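Local coordinates for protein alkylpurine DNA glycosylase AlkC (Pseudomonas fluorescens, PDB 5VHV) that excises alkylated purine bases from damaged DNA in base excision repair, recognising the lesion without flipping the nucleotide out of the helix, at residues R155-L158 / F162-A165. Sequence-based numbering, arbitrary orientation.
Sequences RPRL and FRLA. With nucleotides of chain D.
Arg157 and Arg163 lay their guanidinium groups flat on one another, a worked example of how two like charges can stack when one has a carboxylate partner. Asp203 forms a salt bridge with Arg157 NH2, probably easing the charge crowding. The centres are 3.8 Å apart and the planes differ by 16°, with Arg163 NH1 over the middle of the Arg157 group. In each arginine CG stands anti to the carbonyl carbon and the extended chain brings the planar ends together. Deoxyribose C4' of DA10 of chain D covers the opposite face of Arg163, 3.5 Å above its plane. With Arg163 replaced by an alanine, the Arg157 guanidinium would probably lose the flat group it rests on, and a gap would open beside the sugar. Backbone bonds fix the base of the stack: Leu164 N donates to Pro156 O at 3.0 Å, and Arg163 N grips the DNA backbone through OP1 of DA10 of chain D at 3.0 Å, nearly straight at 170°. Arg155 NH2 is hydrogen-bonded to a modified base, consistent with a lesion-recognition loop. This loop joins helices 144-152 and 165-169; Pro156 packs on helix 187-201 and Leu164, the N-cap of helix 165-169, on helix 119-126.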
# COMPACT_ATOMS: atom_id res chain seq x y z
N ARG A 155 -0.66 -8.58 6.21
CA ARG A 155 -1.47 -7.37 6.31
C ARG A 155 -2.96 -7.70 6.32
O ARG A 155 -3.41 -8.55 5.53
CB ARG A 155 -1.20 -6.44 5.13
CG ARG A 155 0.01 -5.58 5.32
CD ARG A 155 0.26 -4.73 4.08
NE ARG A 155 -0.82 -3.78 3.84
CZ ARG A 155 -0.76 -2.77 2.97
NH1 ARG A 155 0.30 -2.61 2.19
NH2 ARG A 155 -1.78 -1.91 2.87
N PRO A 156 -3.77 -7.01 7.12
CA PRO A 156 -5.22 -7.20 7.01
C PRO A 156 -5.74 -6.93 5.61
O PRO A 156 -6.60 -7.68 5.10
CB PRO A 156 -5.78 -6.20 8.03
CG PRO A 156 -4.67 -5.86 8.94
CD PRO A 156 -3.39 -6.09 8.21
N ARG A 157 -5.29 -5.84 4.98
CA ARG A 157 -5.89 -5.30 3.76
C ARG A 157 -4.82 -5.04 2.69
O ARG A 157 -4.66 -3.92 2.20
CB ARG A 157 -6.63 -4.01 4.05
CG ARG A 157 -7.80 -4.21 4.98
CD ARG A 157 -8.41 -2.87 5.25
NE ARG A 157 -9.53 -2.94 6.18
CZ ARG A 157 -10.61 -2.19 6.09
NH1 ARG A 157 -10.75 -1.32 5.11
NH2 ARG A 157 -11.57 -2.31 6.99
N LEU A 158 -4.12 -6.09 2.30
CA LEU A 158 -3.12 -5.96 1.24
C LEU A 158 -3.79 -5.67 -0.10
O LEU A 158 -4.69 -6.41 -0.52
CB LEU A 158 -2.32 -7.26 1.14
CG LEU A 158 -1.19 -7.22 0.10
CD1 LEU A 158 -0.03 -6.31 0.55
CD2 LEU A 158 -0.66 -8.62 -0.18
N PHE A 162 -7.23 -10.83 -1.26
CA PHE A 162 -8.32 -10.86 -0.30
C PHE A 162 -7.85 -10.37 1.06
O PHE A 162 -6.68 -10.53 1.44
CB PHE A 162 -8.91 -12.29 -0.19
CG PHE A 162 -7.87 -13.37 -0.06
CD1 PHE A 162 -7.41 -13.77 1.18
CD2 PHE A 162 -7.37 -14.00 -1.19
CE1 PHE A 162 -6.43 -14.77 1.27
CE2 PHE A 162 -6.40 -14.99 -1.10
CZ PHE A 162 -5.94 -15.37 0.12
N ARG A 163 -8.76 -9.75 1.78
CA ARG A 163 -8.50 -9.37 3.15
C ARG A 163 -8.36 -10.64 3.99
O ARG A 163 -8.97 -11.67 3.70
CB ARG A 163 -9.64 -8.50 3.69
CG ARG A 163 -9.72 -7.14 3.00
CD ARG A 163 -10.73 -6.21 3.65
NE ARG A 163 -10.89 -5.00 2.85
CZ ARG A 163 -11.82 -4.07 3.06
NH1 ARG A 163 -12.70 -4.19 4.05
NH2 ARG A 163 -11.89 -3.02 2.24
N LEU A 164 -7.53 -10.57 5.03
CA LEU A 164 -7.37 -11.68 5.97
C LEU A 164 -8.30 -11.40 7.15
O LEU A 164 -7.96 -10.63 8.06
CB LEU A 164 -5.92 -11.85 6.40
CG LEU A 164 -4.96 -12.44 5.36
CD1 LEU A 164 -3.52 -12.42 5.89
CD2 LEU A 164 -5.37 -13.86 4.99
N ALA A 165 -9.50 -11.99 7.11
CA ALA A 165 -10.51 -11.68 8.12
C ALA A 165 -10.04 -12.04 9.52
O ALA A 165 -10.37 -11.34 10.49
CB ALA A 165 -11.81 -12.42 7.81
P DA D 10 -11.93 -8.96 -0.68
OP1 DA D 10 -11.51 -9.41 0.68
OP2 DA D 10 -12.57 -9.98 -1.56
O5' DA D 10 -12.97 -7.78 -0.45
C5' DA D 10 -12.62 -6.77 0.43
C4' DA D 10 -13.63 -5.66 0.36
O4' DA D 10 -13.53 -5.01 -0.92
C3' DA D 10 -15.08 -6.13 0.50
O3' DA D 10 -15.61 -5.60 1.67
C2' DA D 10 -15.76 -5.60 -0.76
C1' DA D 10 -14.81 -4.52 -1.23
N9 DA D 10 -14.87 -4.23 -2.66
C8 DA D 10 -14.77 -5.11 -3.70
N7 DA D 10 -14.85 -4.55 -4.88
C5 DA D 10 -15.00 -3.20 -4.59
C6 DA D 10 -15.15 -2.07 -5.42
N6 DA D 10 -15.20 -2.14 -6.75
N1 DA D 10 -15.30 -0.87 -4.81
C2 DA D 10 -15.28 -0.82 -3.47
N3 DA D 10 -15.15 -1.82 -2.59
C4 DA D 10 -15.01 -2.99 -3.23